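Local coordinates for protein 2-c-methyl-d-erythritol 2,4-cyclodiphosphate synthase (Plasmodium falciparum, PDB 4C81) that probably converts 4-diphosphocytidyl-2-C-methyl-D-erythritol 2-phosphate to 2-C-methyl-D-erythritol 2,4-cyclodiphosphate with release of CMP, in the non-mevalonate isoprenoid pathway, at residues A[122-127]-A[163-168]. The protein carries 1 engineered substitution. Residues are numbered along the deposited sequence; the frame is centred on the assembly and turned at random.
With CDP (cytidine-5'-diphosphate), chain D.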
# COMPACT_ATOMS: atom_id res chain seq x y z
N ASN A 122 6.38 6.14 -1.22
CA ASN A 122 6.60 5.57 -2.54
C ASN A 122 5.92 6.41 -3.60
O ASN A 122 4.70 6.46 -3.67
CB ASN A 122 6.03 4.16 -2.60
CG ASN A 122 6.85 3.16 -1.83
OD1 ASN A 122 8.06 3.08 -2.02
ND2 ASN A 122 6.20 2.40 -0.96
N VAL A 123 6.73 7.07 -4.43
CA VAL A 123 6.21 7.83 -5.57
C VAL A 123 6.31 6.97 -6.82
O VAL A 123 7.35 6.38 -7.08
CB VAL A 123 7.01 9.13 -5.78
CG1 VAL A 123 6.52 9.89 -7.01
CG2 VAL A 123 6.93 10.02 -4.54
N ILE A 124 5.21 6.87 -7.56
CA ILE A 124 5.18 6.14 -8.82
C ILE A 124 5.00 7.18 -9.91
O ILE A 124 3.96 7.84 -10.01
CB ILE A 124 4.06 5.09 -8.87
CG1 ILE A 124 4.10 4.21 -7.62
CG2 ILE A 124 4.21 4.24 -10.14
CD1 ILE A 124 3.02 3.14 -7.57
N ALA A 125 6.05 7.33 -10.72
CA ALA A 125 6.14 8.41 -11.69
C ALA A 125 7.29 8.14 -12.66
O ALA A 125 8.35 7.68 -12.26
CB ALA A 125 6.34 9.74 -10.97
N GLN A 126 7.07 8.43 -13.94
CA GLN A 126 8.15 8.36 -14.93
C GLN A 126 9.14 9.49 -14.65
O GLN A 126 10.35 9.26 -14.59
CB GLN A 126 7.61 8.49 -16.36
CG GLN A 126 6.70 7.35 -16.81
CD GLN A 126 7.41 6.00 -16.85
OE1 GLN A 126 6.87 4.99 -16.40
NE2 GLN A 126 8.62 5.98 -17.41
N VAL A 127 8.61 10.69 -14.46
CA VAL A 127 9.39 11.87 -14.08
C VAL A 127 8.60 12.69 -13.05
O VAL A 127 7.37 12.61 -13.01
CB VAL A 127 9.71 12.75 -15.31
CG1 VAL A 127 10.64 12.01 -16.26
CG2 VAL A 127 8.44 13.17 -16.03
N GLY A 163 0.44 2.26 -19.09
CA GLY A 163 -0.72 2.82 -18.41
C GLY A 163 -0.65 4.33 -18.27
O GLY A 163 0.25 4.97 -18.80
N VAL A 164 -1.60 4.90 -17.53
CA VAL A 164 -1.70 6.35 -17.39
C VAL A 164 -0.45 6.97 -16.73
O VAL A 164 0.01 8.02 -17.18
CB VAL A 164 -2.98 6.77 -16.62
CG1 VAL A 164 -4.22 6.41 -17.43
CG2 VAL A 164 -3.03 6.14 -15.24
N ILE A 165 0.10 6.33 -15.71
CA ILE A 165 1.34 6.81 -15.10
C ILE A 165 2.51 6.69 -16.08
O ILE A 165 3.29 7.63 -16.25
CB ILE A 165 1.67 6.06 -13.79
CG1 ILE A 165 0.58 6.30 -12.74
CG2 ILE A 165 3.02 6.50 -13.22
CD1 ILE A 165 0.74 5.44 -11.52
N GLY A 166 2.63 5.54 -16.74
CA GLY A 166 3.72 5.29 -17.68
C GLY A 166 3.73 6.22 -18.88
O GLY A 166 4.79 6.54 -19.41
N GLU A 167 2.54 6.67 -19.29
CA GLU A 167 2.41 7.62 -20.39
C GLU A 167 2.45 9.08 -19.91
O GLU A 167 2.11 9.99 -20.67
CB GLU A 167 1.11 7.34 -21.17
CG GLU A 167 1.13 5.99 -21.89
CD GLU A 167 -0.17 5.69 -22.62
OE1 GLU A 167 -1.05 6.57 -22.69
OE2 GLU A 167 -0.32 4.55 -23.12
N LYS A 168 2.86 9.29 -18.66
CA LYS A 168 3.07 10.62 -18.08
C LYS A 168 1.80 11.49 -18.01
O LYS A 168 1.88 12.72 -18.08
CB LYS A 168 4.20 11.37 -18.82
CG LYS A 168 5.52 10.61 -18.83
CD LYS A 168 6.62 11.37 -19.56
CE LYS A 168 6.43 11.32 -21.07
NZ LYS A 168 7.57 11.94 -21.80
O3B CDP D . 13.55 -0.89 -13.76
PB CDP D . 13.87 -0.60 -12.20
O1B CDP D . 13.22 -1.83 -11.42
O2B CDP D . 15.33 -0.50 -11.91
O3A CDP D . 13.01 0.69 -11.73
PA CDP D . 12.89 2.06 -12.58
O1A CDP D . 13.42 1.90 -13.95
O2A CDP D . 11.50 2.55 -12.39
O5' CDP D . 13.85 3.05 -11.77
C5' CDP D . 15.12 2.63 -11.24
C4' CDP D . 15.60 3.62 -10.18
O4' CDP D . 15.48 4.95 -10.74
C3' CDP D . 14.69 3.62 -8.96
O3' CDP D . 15.09 2.62 -8.03
C2' CDP D . 14.94 5.02 -8.40
O2' CDP D . 16.14 5.04 -7.64
C1' CDP D . 15.14 5.87 -9.67
N1 CDP D . 13.88 6.64 -9.93
C2 CDP D . 13.56 7.73 -9.12
O2 CDP D . 14.30 8.06 -8.19
N3 CDP D . 12.38 8.45 -9.36
C4 CDP D . 11.52 8.10 -10.39
N4 CDP D . 10.42 8.82 -10.58
C5 CDP D . 11.83 7.02 -11.21
C6 CDP D . 13.00 6.29 -10.99
O HOH W 1 4.16 9.55 -14.71
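Two donors grip I165 O at the end of helix 163-166: K168 N at 3.0 Å, within the Schellman motif that closes the helix, and a water, whose oxygen lies 2.6 Å from I165 O and which accepts from Q126 N. No direct hydrogen bond joins the two segments; this water bridges them. Beside it, the aliphatic part of Q126 runs over the helix end, with CG 3.3 Å from G166 O. A bend at chi2 (-63°) turns the amide back across G166, bringing Q126 OE1 to 3.4 Å from G166 CA. The same OE1 accepts from the backbone N of both H159 and K161, which fixes the amide and ties 122-127 to the loop before the helix. Next to G166, CG of K168 lies against CB of Q126. Deeper in, I124 and I165 cross at about a right angle, I124 CG2 meeting I165 CD1 at 3.9 Å, while I165 CG2 rests 3.6 Å from I124 O. E172 of strand 170-181 touches both isoleucines, and Y14 of the second subunit packs on I124. Just past the strand end, A125 O accepts from N4 of CDP (2.9 Å, 158° at the hydrogen). Water, glutamine and isoleucines thus probably help steady the turn whose carbonyl reads the cytosine amino group.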